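Local coordinates for protein 2-ON-2 hemoglobin (Agrobacterium tumefaciens, PDB 2XYK) that binds heme b and, as a group II 2-on-2 hemoglobin, probably binds and carries oxygen at the heme iron, at residues V6-A11 and R111-A116; A40-P43 and G48-A51; F53-T58 and E69-P74; D91-C96 and A116-L121. One frame throughout, in Å; residues are numbered along the deposited sequence.

Overall arrangement
All four contacts belong to one all-helical globin chain. Contact 1 joins the N-terminal helix 8-12 to helix 108-125, and along the chain contacts 2 and 3 fall between its two segments. Contact 2 closes before contact 3 opens, and both use helix 47-60; their centres are about 14 Å apart. Contact 4, which pairs helices 87-104 and 108-125, shares A116 with contact 1 and alternates with it in sequence. Contacts 2, 3 and 4 all touch the heme, and F53 meets W93 between contacts 3 and 4. The pocket thus draws on segments from 40 to 121. Contact 1 lies away from it, across the chain's centre from contact 2, their centres about 24 Å apart.

Contact 1. Residues V6-A11 and R111-A116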
# COMPACT_ATOMS: atom_id res chain seq x y z
N VAL A 6 -13.60 8.25 -15.02
CA VAL A 6 -12.16 8.40 -14.81
C VAL A 6 -11.65 7.24 -13.93
O VAL A 6 -12.44 6.61 -13.23
CB VAL A 6 -11.84 9.78 -14.15
CG1 VAL A 6 -12.31 10.94 -15.04
CG2 VAL A 6 -12.46 9.89 -12.78
N THR A 7 -10.35 6.94 -13.95
CA THR A 7 -9.79 5.90 -13.04
C THR A 7 -9.66 6.40 -11.61
O THR A 7 -9.70 7.61 -11.35
CB THR A 7 -8.39 5.42 -13.51
OG1 THR A 7 -7.52 6.55 -13.67
CG2 THR A 7 -8.51 4.69 -14.84
N LEU A 8 -9.51 5.48 -10.66
CA LEU A 8 -9.15 5.87 -9.30
C LEU A 8 -7.87 6.73 -9.28
O LEU A 8 -7.78 7.73 -8.54
CB LEU A 8 -8.99 4.65 -8.38
CG LEU A 8 -10.26 4.04 -7.80
CD1 LEU A 8 -10.00 2.60 -7.41
CD2 LEU A 8 -10.72 4.89 -6.58
N TYR A 9 -6.87 6.33 -10.09
CA TYR A 9 -5.60 7.06 -10.18
C TYR A 9 -5.86 8.51 -10.53
O TYR A 9 -5.39 9.42 -9.84
CB TYR A 9 -4.71 6.44 -11.26
CG TYR A 9 -3.26 6.91 -11.36
CD1 TYR A 9 -2.29 6.52 -10.41
CD2 TYR A 9 -2.83 7.67 -12.47
CE1 TYR A 9 -0.94 6.90 -10.56
CE2 TYR A 9 -1.47 8.06 -12.62
CZ TYR A 9 -0.53 7.68 -11.67
OH TYR A 9 0.80 8.04 -11.83
N GLU A 10 -6.62 8.71 -11.61
CA GLU A 10 -7.00 10.07 -12.02
C GLU A 10 -7.74 10.78 -10.89
O GLU A 10 -7.40 11.91 -10.50
CB GLU A 10 -7.88 10.02 -13.28
CG GLU A 10 -7.10 9.88 -14.56
CD GLU A 10 -8.00 9.58 -15.79
OE1 GLU A 10 -9.12 9.09 -15.60
OE2 GLU A 10 -7.56 9.84 -16.91
N ALA A 11 -8.73 10.09 -10.34
CA ALA A 11 -9.63 10.65 -9.30
C ALA A 11 -8.92 11.19 -8.03
O ALA A 11 -9.36 12.19 -7.44
CB ALA A 11 -10.71 9.60 -8.93
N ARG A 111 -11.46 7.16 -0.72
CA ARG A 111 -10.82 6.37 0.35
C ARG A 111 -11.59 5.09 0.68
O ARG A 111 -10.98 4.04 0.87
CB ARG A 111 -10.62 7.20 1.63
CG ARG A 111 -9.56 8.31 1.49
CD ARG A 111 -9.17 8.87 2.84
NE ARG A 111 -10.33 9.20 3.69
CZ ARG A 111 -10.94 10.39 3.71
NH1 ARG A 111 -10.53 11.35 2.89
NH2 ARG A 111 -11.97 10.62 4.51
N GLU A 112 -12.92 5.17 0.74
CA GLU A 112 -13.75 3.99 0.96
C GLU A 112 -13.67 2.97 -0.17
O GLU A 112 -13.56 1.74 0.08
CB GLU A 112 -15.22 4.38 1.21
CG GLU A 112 -16.16 3.17 1.23
OE1 GLU A 112 -18.07 4.52 0.51
OE2 GLU A 112 -18.80 2.62 0.67
N ILE A 113 -13.69 3.45 -1.42
CA ILE A 113 -13.47 2.56 -2.56
C ILE A 113 -12.11 1.81 -2.49
O ILE A 113 -12.05 0.63 -2.76
CB ILE A 113 -13.64 3.30 -3.92
CG1 ILE A 113 -15.13 3.53 -4.21
CG2 ILE A 113 -13.03 2.47 -5.05
CD1 ILE A 113 -15.44 4.80 -5.02
N ILE A 114 -11.05 2.49 -2.06
CA ILE A 114 -9.72 1.86 -2.05
C ILE A 114 -9.56 0.90 -0.88
O ILE A 114 -8.96 -0.15 -1.03
CB ILE A 114 -8.58 2.91 -2.00
CG1 ILE A 114 -8.51 3.70 -3.30
CG2 ILE A 114 -7.22 2.23 -1.75
CD1 ILE A 114 -7.66 4.99 -3.15
N TRP A 115 -10.08 1.31 0.28
CA TRP A 115 -9.82 0.66 1.56
C TRP A 115 -10.36 -0.75 1.68
O TRP A 115 -9.64 -1.66 2.12
CB TRP A 115 -10.40 1.50 2.71
CG TRP A 115 -10.35 0.78 4.04
CD1 TRP A 115 -11.40 0.19 4.71
CD2 TRP A 115 -9.18 0.57 4.85
NE1 TRP A 115 -10.94 -0.36 5.90
CE2 TRP A 115 -9.59 -0.14 6.00
CE3 TRP A 115 -7.82 0.90 4.70
CZ2 TRP A 115 -8.69 -0.53 7.01
CZ3 TRP A 115 -6.93 0.53 5.70
CH2 TRP A 115 -7.37 -0.18 6.84
N ALA A 116 -11.64 -0.94 1.35
CA ALA A 116 -12.24 -2.27 1.55
C ALA A 116 -11.41 -3.42 0.89
O ALA A 116 -11.08 -4.39 1.56
CB ALA A 116 -13.74 -2.30 1.14
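L8 meets I113 with both of its methyls and I114 with CD2 alone, and this apolar touch is the whole of the interaction between residues 6-11 and 111-116; no hydrogen bond crosses. The CG of L8 stands opposite the carbonyl carbon, beside the backbone N (chi1 -82°), which carries the fork of the side chain over to the helix of I113. Both prongs close on one methyl: I113 CG2 lies 3.7 Å from L8 CD2 and 3.8 Å from L8 CD1. A second, looser touch runs from L8 CD2 to I114 CG1 at 4.1 Å, where the two side chains run antiparallel alongside each other. I113 is on the outer, exposed side, whereas I114 is buried and also packs on M101, I105 and L61.

The polar contacts stay within the first segment. T7 and E10 form a capping box at the start of helix 8-12. E10 N donates to T7 OG1 at 3.1 Å in a nearly straight bond (167°), and T7 N donates to E10 OE1 at 3.0 Å. This second bond meets the carboxylate on its anti side, 28° out of plane. Together the two bonds satisfy N-H groups at the first turn and fix the helix start from which L8 projects. Y9 is also tied to L61 by backbone hydrogen bonding.

The arrangement is plain packing away from the iron, with one capped turn of the short N-terminal A helix resting on the long H helix, beside the B/E and G/H pairs that give the 2-on-2 globin fold its name.

Contact 2. Residues A40-P43 and G48-A51; sequences AIHP and GSEA. With HEM (protoporphyrin IX containing Fe), chain C.
S49 faces both H42 and P43 across this contact, with its hydroxyl as the common point. The H42 imidazole turns one face to the porphyrin rim: CE1 is 3.4 Å from heme CHB, NE2 lies 3.5 Å from heme C3A, and the heme methyl CMA sits under the centre of the ring. S49 OG comes to the same imidazole from a different direction, at the edge and in the ring plane, 3.9 Å from H42 CD2. The ring is thus bordered by the heme on a face and by the serine on an edge. Its rotation has a further restraint from outside the two segments, because H42 ND1 is hydrogen-bonded to the carbonyl oxygen of C38.

P43 turns its pyrrolidine ring to the same hydroxyl, with CD 3.5 Å from S49 OG, while its CG is 3.3 Å from heme O2A. The proline ring thus lies against both the serine hydroxyl and the propionate oxygen. I41 adds an apolar touch: a chi1 of 62° directs its CG1 branch at the heme methyls CMA and CMB, and I41 CD1 lies 3.7 Å from heme CMA.

Within these two segments the polar link to the cofactor is the hydrogen bond from S49 OG to heme O2A, short at 2.5 Å. K52 and Y67 are hydrogen-bonded to the heme as well. This corner of the distal side combines a ring face laid against the macrocycle with a directed bond to its acidic arm. A presumably ionised propionate would polarise the serine hydroxyl and strengthen this short bond.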
# COMPACT_ATOMS: atom_id res chain seq x y z
N ALA A 40 9.51 -4.25 12.14
CA ALA A 40 10.54 -5.24 12.43
C ALA A 40 10.82 -6.22 11.30
O ALA A 40 11.94 -6.68 11.15
CB ALA A 40 10.22 -6.01 13.76
N ILE A 41 9.81 -6.51 10.48
CA ILE A 41 9.93 -7.52 9.43
C ILE A 41 10.30 -6.91 8.08
O ILE A 41 10.58 -7.63 7.14
CB ILE A 41 8.63 -8.41 9.30
CG1 ILE A 41 7.39 -7.57 8.92
CG2 ILE A 41 8.38 -9.19 10.61
CD1 ILE A 41 6.29 -8.34 8.21
N HIS A 42 10.28 -5.60 7.99
CA HIS A 42 10.67 -4.90 6.77
C HIS A 42 12.19 -4.74 6.79
O HIS A 42 12.81 -4.79 7.88
CB HIS A 42 9.94 -3.53 6.65
CG HIS A 42 8.62 -3.60 5.96
ND1 HIS A 42 7.46 -3.99 6.60
CD2 HIS A 42 8.28 -3.37 4.67
CE1 HIS A 42 6.46 -3.98 5.73
NE2 HIS A 42 6.92 -3.59 4.56
N PRO A 43 12.79 -4.54 5.59
CA PRO A 43 14.25 -4.30 5.49
C PRO A 43 14.71 -3.08 6.31
O PRO A 43 13.93 -2.13 6.50
CB PRO A 43 14.48 -4.09 3.98
CG PRO A 43 13.21 -4.75 3.26
CD PRO A 43 12.09 -4.56 4.28
N GLY A 48 13.91 0.53 -0.98
CA GLY A 48 13.49 -0.42 -2.02
C GLY A 48 12.05 -0.86 -1.83
O GLY A 48 11.36 -1.12 -2.82
N SER A 49 11.58 -0.95 -0.57
CA SER A 49 10.18 -1.33 -0.28
C SER A 49 9.24 -0.24 -0.80
O SER A 49 8.20 -0.53 -1.38
CB SER A 49 9.92 -1.46 1.23
OG SER A 49 10.69 -2.50 1.77
N GLU A 50 9.62 1.01 -0.54
CA GLU A 50 8.84 2.16 -0.98
C GLU A 50 8.75 2.22 -2.50
O GLU A 50 7.67 2.42 -3.02
CB GLU A 50 9.44 3.46 -0.44
CG GLU A 50 8.66 4.72 -0.82
CD GLU A 50 9.13 5.92 -0.01
OE1 GLU A 50 9.65 5.71 1.12
OE2 GLU A 50 8.97 7.06 -0.49
N ALA A 51 9.89 2.06 -3.19
CA ALA A 51 9.89 2.05 -4.66
C ALA A 51 8.89 1.02 -5.21
O ALA A 51 8.10 1.33 -6.09
CB ALA A 51 11.32 1.76 -5.20
CHA HEM C . 6.37 -6.33 0.12
CHB HEM C . 4.66 -6.68 4.72
CHC HEM C . 0.13 -6.32 2.93
CHD HEM C . 1.94 -4.84 -1.31
C1A HEM C . 6.29 -6.53 1.50
C2A HEM C . 7.38 -6.90 2.37
C3A HEM C . 6.92 -7.01 3.62
C4A HEM C . 5.51 -6.68 3.61
CMA HEM C . 7.70 -7.39 4.92
CAA HEM C . 8.83 -7.13 1.86
CBA HEM C . 9.47 -5.74 1.65
CGA HEM C . 10.58 -5.69 0.60
O1A HEM C . 10.81 -6.65 -0.20
O2A HEM C . 11.27 -4.64 0.54
C1B HEM C . 3.27 -6.65 4.66
C2B HEM C . 2.31 -6.82 5.74
C3B HEM C . 1.06 -6.72 5.22
C4B HEM C . 1.20 -6.47 3.79
CMB HEM C . 2.63 -7.06 7.23
CAB HEM C . -0.31 -6.83 5.93
CBB HEM C . -0.78 -8.01 6.32
C1C HEM C . 0.21 -5.84 1.64
C2C HEM C . -0.91 -5.46 0.82
C3C HEM C . -0.42 -5.03 -0.36
C4C HEM C . 1.03 -5.15 -0.30
CMC HEM C . -2.37 -5.55 1.31
CAC HEM C . -1.25 -4.52 -1.57
CBC HEM C . -2.14 -3.50 -1.41
C1D HEM C . 3.28 -5.17 -1.38
C2D HEM C . 4.12 -5.11 -2.57
C3D HEM C . 5.49 -5.58 -2.12
C4D HEM C . 5.36 -5.88 -0.72
CMD HEM C . 3.70 -4.65 -3.99
CAD HEM C . 6.77 -5.71 -2.99
CBD HEM C . 6.70 -7.15 -3.52
CGD HEM C . 7.97 -7.54 -4.24
O1D HEM C . 8.97 -7.92 -3.58
O2D HEM C . 7.95 -7.46 -5.49
NA HEM C . 5.16 -6.40 2.28
NB HEM C . 2.55 -6.42 3.50
NC HEM C . 1.37 -5.66 0.94
ND HEM C . 4.05 -5.62 -0.33
FE HEM C . 3.27 -6.04 1.56
O HOH W 1 3.46 -4.15 1.92

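Contact 3. Residues F53-T58 and E69-P74; sequences FYDYLT and EKHGHP. With HEM (protoporphyrin IX containing Fe), chain C.
The distal E helix, here 53-58 of helix 47-60, is tied to the end of helix 66-71 and the turn after it, chiefly by a salt bridge between D55 and K70. K70 extends its full chain across the aspartate at about a right angle and places NZ 2.6 Å from D55 OD2. The ammonium meets that oxygen on its syn side, 22° out of the carboxylate plane. D55 OD2 is gripped a second time by water 2, which donates to it at 2.7 Å and also lies 2.8 Å from H71 NE2, in the plane of the imidazole. The water thus bridges two side chains that do not bond directly, and K70 CB covers a face of the H71 ring.

At the next residue, Y56 turns its ring edge to P74, CE1 to CB 4.1 Å. With CG anti to the backbone N (chi1 177°), the Y56 side chain passes the porphyrin, and its CB packs 3.3 Å from heme CMD. F53 CE1 is 3.6 Å from heme CHD. G72, with positive phi, is the first residue to leave the helix after H71.

This is typical of the 2-on-2 globin fold: the E helix walls the distal heme pocket, and the segment after helix 66-71 leads to the proximal H80.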
# COMPACT_ATOMS: atom_id res chain seq x y z
N PHE A 53 6.26 -0.55 -3.67
CA PHE A 53 4.86 -0.30 -3.29
C PHE A 53 4.29 0.84 -4.10
O PHE A 53 3.16 0.78 -4.55
CB PHE A 53 4.73 -0.05 -1.78
CG PHE A 53 3.32 -0.24 -1.24
CD1 PHE A 53 2.44 -1.18 -1.81
CD2 PHE A 53 2.87 0.51 -0.16
CE1 PHE A 53 1.14 -1.36 -1.31
CE2 PHE A 53 1.55 0.35 0.35
CZ PHE A 53 0.71 -0.59 -0.20
N TYR A 54 5.08 1.89 -4.30
CA TYR A 54 4.69 3.01 -5.13
C TYR A 54 4.37 2.53 -6.56
O TYR A 54 3.33 2.90 -7.10
CB TYR A 54 5.80 4.08 -5.09
CG TYR A 54 5.84 5.02 -6.24
CD1 TYR A 54 4.96 6.12 -6.32
CD2 TYR A 54 6.78 4.84 -7.25
CE1 TYR A 54 5.01 6.99 -7.43
CE2 TYR A 54 6.84 5.69 -8.34
CZ TYR A 54 5.96 6.77 -8.43
OH TYR A 54 6.07 7.58 -9.52
N ASP A 55 5.25 1.69 -7.14
CA ASP A 55 5.00 1.12 -8.48
C ASP A 55 3.77 0.21 -8.48
O ASP A 55 2.98 0.24 -9.42
CB ASP A 55 6.19 0.27 -8.97
CG ASP A 55 7.39 1.11 -9.43
OD1 ASP A 55 7.28 2.37 -9.55
OD2 ASP A 55 8.46 0.49 -9.63
N TYR A 56 3.64 -0.62 -7.43
CA TYR A 56 2.49 -1.50 -7.30
C TYR A 56 1.20 -0.67 -7.24
O TYR A 56 0.24 -0.99 -7.90
CB TYR A 56 2.56 -2.42 -6.07
CG TYR A 56 1.30 -3.27 -5.94
CD1 TYR A 56 1.17 -4.45 -6.65
CD2 TYR A 56 0.20 -2.84 -5.18
CE1 TYR A 56 -0.00 -5.22 -6.60
CE2 TYR A 56 -1.01 -3.61 -5.11
CZ TYR A 56 -1.06 -4.80 -5.82
OH TYR A 56 -2.18 -5.61 -5.80
N LEU A 57 1.19 0.38 -6.42
CA LEU A 57 -0.03 1.16 -6.25
C LEU A 57 -0.38 2.00 -7.50
O LEU A 57 -1.55 2.16 -7.84
CB LEU A 57 0.06 2.05 -5.00
CG LEU A 57 -0.20 1.36 -3.66
CD1 LEU A 57 0.03 2.40 -2.55
CD2 LEU A 57 -1.61 0.77 -3.55
N THR A 58 0.65 2.50 -8.18
CA THR A 58 0.49 3.21 -9.42
C THR A 58 -0.34 2.36 -10.41
O THR A 58 -1.35 2.85 -10.91
CB THR A 58 1.89 3.61 -9.97
OG1 THR A 58 2.51 4.53 -9.05
CG2 THR A 58 1.82 4.27 -11.34
N GLU A 69 5.50 -4.39 -15.33
CA GLU A 69 6.61 -4.16 -16.27
C GLU A 69 7.97 -4.58 -15.69
O GLU A 69 8.77 -5.18 -16.40
CB GLU A 69 6.67 -2.69 -16.65
CG GLU A 69 7.08 -2.44 -18.09
CD GLU A 69 7.43 -0.99 -18.37
OE1 GLU A 69 6.78 -0.08 -17.79
OE2 GLU A 69 8.37 -0.76 -19.19
N LYS A 70 8.23 -4.26 -14.42
CA LYS A 70 9.53 -4.56 -13.79
C LYS A 70 9.63 -5.96 -13.19
O LYS A 70 10.62 -6.65 -13.38
CB LYS A 70 9.87 -3.54 -12.68
CG LYS A 70 9.86 -2.09 -13.14
CD LYS A 70 10.13 -1.15 -11.96
CE LYS A 70 10.25 0.30 -12.46
NZ LYS A 70 10.46 1.12 -11.24
N HIS A 71 8.59 -6.37 -12.48
CA HIS A 71 8.66 -7.57 -11.64
C HIS A 71 7.76 -8.72 -12.15
O HIS A 71 7.86 -9.84 -11.66
CB HIS A 71 8.33 -7.19 -10.18
CG HIS A 71 8.95 -5.89 -9.73
ND1 HIS A 71 10.30 -5.76 -9.49
CD2 HIS A 71 8.40 -4.67 -9.49
CE1 HIS A 71 10.56 -4.51 -9.13
NE2 HIS A 71 9.43 -3.83 -9.12
N GLY A 72 6.90 -8.45 -13.13
CA GLY A 72 6.01 -9.50 -13.65
C GLY A 72 4.81 -9.70 -12.73
O GLY A 72 4.42 -8.77 -12.04
N HIS A 73 4.23 -10.90 -12.70
CA HIS A 73 3.01 -11.16 -11.92
C HIS A 73 3.15 -10.88 -10.42
O HIS A 73 4.10 -11.38 -9.80
CB HIS A 73 2.53 -12.59 -12.17
CG HIS A 73 1.76 -12.72 -13.44
ND1 HIS A 73 0.53 -12.12 -13.63
CD2 HIS A 73 2.06 -13.36 -14.60
CE1 HIS A 73 0.10 -12.38 -14.85
NE2 HIS A 73 1.01 -13.14 -15.46
N PRO A 74 2.25 -10.03 -9.84
CA PRO A 74 2.41 -9.71 -8.41
C PRO A 74 2.57 -10.92 -7.49
O PRO A 74 3.51 -10.93 -6.71
CB PRO A 74 1.16 -8.89 -8.08
CG PRO A 74 0.85 -8.19 -9.41
CD PRO A 74 1.12 -9.29 -10.43
CHA HEM C . 6.37 -6.33 0.12
CHB HEM C . 4.66 -6.68 4.72
CHC HEM C . 0.13 -6.32 2.93
CHD HEM C . 1.94 -4.84 -1.31
C1A HEM C . 6.29 -6.53 1.50
C2A HEM C . 7.38 -6.90 2.37
C3A HEM C . 6.92 -7.01 3.62
C4A HEM C . 5.51 -6.68 3.61
CMA HEM C . 7.70 -7.39 4.92
CAA HEM C . 8.83 -7.13 1.86
CBA HEM C . 9.47 -5.74 1.65
CGA HEM C . 10.58 -5.69 0.60
O1A HEM C . 10.81 -6.65 -0.20
O2A HEM C . 11.27 -4.64 0.54
C1B HEM C . 3.27 -6.65 4.66
C2B HEM C . 2.31 -6.82 5.74
C3B HEM C . 1.06 -6.72 5.22
C4B HEM C . 1.20 -6.47 3.79
CMB HEM C . 2.63 -7.06 7.23
CAB HEM C . -0.31 -6.83 5.93
CBB HEM C . -0.78 -8.01 6.32
C1C HEM C . 0.21 -5.84 1.64
C2C HEM C . -0.91 -5.46 0.82
C3C HEM C . -0.42 -5.03 -0.36
C4C HEM C . 1.03 -5.15 -0.30
CMC HEM C . -2.37 -5.55 1.31
CAC HEM C . -1.25 -4.52 -1.57
CBC HEM C . -2.14 -3.50 -1.41
C1D HEM C . 3.28 -5.17 -1.38
C2D HEM C . 4.12 -5.11 -2.57
C3D HEM C . 5.49 -5.58 -2.12
C4D HEM C . 5.36 -5.88 -0.72
CMD HEM C . 3.70 -4.65 -3.99
CAD HEM C . 6.77 -5.71 -2.99
CBD HEM C . 6.70 -7.15 -3.52
CGD HEM C . 7.97 -7.54 -4.24
O1D HEM C . 8.97 -7.92 -3.58
O2D HEM C . 7.95 -7.46 -5.49
NA HEM C . 5.16 -6.40 2.28
NB HEM C . 2.55 -6.42 3.50
NC HEM C . 1.37 -5.66 0.94
ND HEM C . 4.05 -5.62 -0.33
FE HEM C . 3.27 -6.04 1.56
O HOH W 2 9.84 -1.23 -8.16
O HOH W 1 3.46 -4.15 1.92

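Contact 4. Residues D91-C96 and A116-L121; sequences DEWLLC and APVERL. With HEM (protoporphyrin IX containing Fe), chain C.
W93 swings CG away from its own backbone N (chi1 -170°) and, with the ring turned by a chi2 of 102°, brings the outer corner of its indole to V118 and lays the ring system flat over the porphyrin. V118 likewise places CG1 opposite its N (chi1 159°), directing that methyl at the indole edge, close to the ring plane, with W93 CZ3 to V118 CG1 at 3.7 Å. This is the pairing of the G and H helices of the globin fold. It is completed by L94, whose CD2 rests on the backbone of the neighbouring helix, 3.8 Å from E119 CA and 4.0 Å from E119 CB. L94 continues onto W115, A122 and F123 of helix 108-125, making an apolar seam.

The indole is the main heme contact here and lies nearly parallel to the macrocycle. W93 NE1 is 3.2 Å from HEM C4B. F25 meets the indole edge-to-face, while F97 packs on it with ring planes close to parallel. From the H helix, L121 CB adds a touch 3.6 Å from heme CMC.

A tryptophan at this place on the G helix is conserved in group II and group III 2-on-2 hemoglobins, where it is thought to steady distal ligands. Consistent with that, W93 NE1 donates a hydrogen bond at 2.8 Å to water 1, which binds the heme iron opposite H80 at an O-to-FE distance of 1.9 Å.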
# COMPACT_ATOMS: atom_id res chain seq x y z
N ASP A 91 -2.31 -5.92 11.47
CA ASP A 91 -3.11 -4.76 11.91
C ASP A 91 -2.28 -3.46 11.95
O ASP A 91 -2.83 -2.36 11.79
CB ASP A 91 -3.72 -4.99 13.29
CG ASP A 91 -4.74 -6.11 13.29
OD1 ASP A 91 -5.28 -6.47 12.21
OD2 ASP A 91 -4.98 -6.64 14.39
N GLU A 92 -0.97 -3.60 12.17
CA GLU A 92 -0.05 -2.45 12.20
C GLU A 92 0.26 -1.90 10.81
O GLU A 92 0.46 -0.69 10.66
CB GLU A 92 1.23 -2.80 12.94
CG GLU A 92 1.01 -2.99 14.45
CD GLU A 92 2.28 -3.43 15.19
OE1 GLU A 92 3.38 -3.37 14.60
OE2 GLU A 92 2.18 -3.80 16.36
N TRP A 93 0.28 -2.78 9.80
CA TRP A 93 0.33 -2.40 8.38
C TRP A 93 -0.96 -1.61 8.05
O TRP A 93 -0.94 -0.52 7.49
CB TRP A 93 0.43 -3.70 7.52
CG TRP A 93 0.74 -3.49 6.04
CD1 TRP A 93 1.96 -3.65 5.40
CD2 TRP A 93 -0.19 -3.05 5.02
NE1 TRP A 93 1.83 -3.36 4.05
CE2 TRP A 93 0.52 -3.00 3.79
CE3 TRP A 93 -1.55 -2.71 5.02
CZ2 TRP A 93 -0.08 -2.62 2.59
CZ3 TRP A 93 -2.16 -2.31 3.83
CH2 TRP A 93 -1.43 -2.28 2.63
N LEU A 94 -2.09 -2.17 8.43
CA LEU A 94 -3.39 -1.53 8.19
C LEU A 94 -3.52 -0.19 8.93
O LEU A 94 -4.10 0.77 8.40
CB LEU A 94 -4.53 -2.48 8.57
CG LEU A 94 -4.73 -3.67 7.62
CD1 LEU A 94 -5.60 -4.74 8.30
CD2 LEU A 94 -5.38 -3.17 6.26
N LEU A 95 -2.98 -0.13 10.14
CA LEU A 95 -2.93 1.14 10.87
C LEU A 95 -2.26 2.24 10.05
O LEU A 95 -2.82 3.34 9.90
CB LEU A 95 -2.21 0.97 12.21
CG LEU A 95 -1.85 2.25 12.99
CD1 LEU A 95 -3.12 2.84 13.64
CD2 LEU A 95 -0.82 1.94 14.02
N CYS A 96 -1.07 1.95 9.53
CA CYS A 96 -0.26 2.94 8.80
C CYS A 96 -0.88 3.27 7.43
O CYS A 96 -0.90 4.43 7.02
CB CYS A 96 1.21 2.48 8.65
SG CYS A 96 2.07 2.09 10.25
N ALA A 116 -11.64 -0.94 1.35
CA ALA A 116 -12.24 -2.27 1.55
C ALA A 116 -11.41 -3.42 0.89
O ALA A 116 -11.08 -4.39 1.56
CB ALA A 116 -13.74 -2.30 1.14
N PRO A 117 -11.07 -3.31 -0.42
CA PRO A 117 -10.26 -4.35 -1.07
C PRO A 117 -8.82 -4.48 -0.57
O PRO A 117 -8.28 -5.57 -0.58
CB PRO A 117 -10.25 -3.92 -2.55
CG PRO A 117 -11.46 -3.03 -2.70
CD PRO A 117 -11.43 -2.26 -1.40
N VAL A 118 -8.20 -3.38 -0.15
CA VAL A 118 -6.85 -3.43 0.39
C VAL A 118 -6.89 -4.16 1.75
O VAL A 118 -6.01 -4.96 2.06
CB VAL A 118 -6.25 -2.02 0.57
CG1 VAL A 118 -5.06 -2.01 1.60
CG2 VAL A 118 -5.82 -1.41 -0.78
N GLU A 119 -7.89 -3.85 2.58
CA GLU A 119 -7.97 -4.48 3.87
C GLU A 119 -8.21 -5.98 3.68
O GLU A 119 -7.62 -6.79 4.42
CB GLU A 119 -9.03 -3.85 4.78
CG GLU A 119 -9.33 -4.72 5.97
CD GLU A 119 -10.49 -4.25 6.81
OE1 GLU A 119 -11.61 -4.07 6.27
OE2 GLU A 119 -10.28 -4.08 8.03
N ARG A 120 -9.05 -6.36 2.70
CA ARG A 120 -9.18 -7.77 2.30
C ARG A 120 -7.84 -8.41 1.91
O ARG A 120 -7.53 -9.52 2.34
CB ARG A 120 -10.17 -7.93 1.13
CG ARG A 120 -11.65 -7.80 1.52
CD ARG A 120 -12.55 -7.80 0.26
NE ARG A 120 -12.30 -9.01 -0.54
CZ ARG A 120 -13.08 -9.47 -1.52
NH1 ARG A 120 -14.19 -8.82 -1.88
NH2 ARG A 120 -12.72 -10.58 -2.16
N LEU A 121 -7.04 -7.72 1.09
CA LEU A 121 -5.71 -8.24 0.67
C LEU A 121 -4.80 -8.46 1.88
O LEU A 121 -4.09 -9.47 1.96
CB LEU A 121 -5.03 -7.30 -0.34
CG LEU A 121 -5.44 -7.36 -1.80
CD1 LEU A 121 -4.63 -6.34 -2.61
CD2 LEU A 121 -5.28 -8.78 -2.39
CHA HEM C . 6.37 -6.33 0.12
CHB HEM C . 4.66 -6.68 4.72
CHC HEM C . 0.13 -6.32 2.93
CHD HEM C . 1.94 -4.84 -1.31
C1A HEM C . 6.29 -6.53 1.50
C2A HEM C . 7.38 -6.90 2.37
C3A HEM C . 6.92 -7.01 3.62
C4A HEM C . 5.51 -6.68 3.61
CMA HEM C . 7.70 -7.39 4.92
CAA HEM C . 8.83 -7.13 1.86
CBA HEM C . 9.47 -5.74 1.65
CGA HEM C . 10.58 -5.69 0.60
O1A HEM C . 10.81 -6.65 -0.20
O2A HEM C . 11.27 -4.64 0.54
C1B HEM C . 3.27 -6.65 4.66
C2B HEM C . 2.31 -6.82 5.74
C3B HEM C . 1.06 -6.72 5.22
C4B HEM C . 1.20 -6.47 3.79
CMB HEM C . 2.63 -7.06 7.23
CAB HEM C . -0.31 -6.83 5.93
CBB HEM C . -0.78 -8.01 6.32
C1C HEM C . 0.21 -5.84 1.64
C2C HEM C . -0.91 -5.46 0.82
C3C HEM C . -0.42 -5.03 -0.36
C4C HEM C . 1.03 -5.15 -0.30
CMC HEM C . -2.37 -5.55 1.31
CAC HEM C . -1.25 -4.52 -1.57
CBC HEM C . -2.14 -3.50 -1.41
C1D HEM C . 3.28 -5.17 -1.38
C2D HEM C . 4.12 -5.11 -2.57
C3D HEM C . 5.49 -5.58 -2.12
C4D HEM C . 5.36 -5.88 -0.72
CMD HEM C . 3.70 -4.65 -3.99
CAD HEM C . 6.77 -5.71 -2.99
CBD HEM C . 6.70 -7.15 -3.52
CGD HEM C . 7.97 -7.54 -4.24
O1D HEM C . 8.97 -7.92 -3.58
O2D HEM C . 7.95 -7.46 -5.49
NA HEM C . 5.16 -6.40 2.28
NB HEM C . 2.55 -6.42 3.50
NC HEM C . 1.37 -5.66 0.94
ND HEM C . 4.05 -5.62 -0.33
FE HEM C . 3.27 -6.04 1.56
O HOH W 1 3.46 -4.15 1.92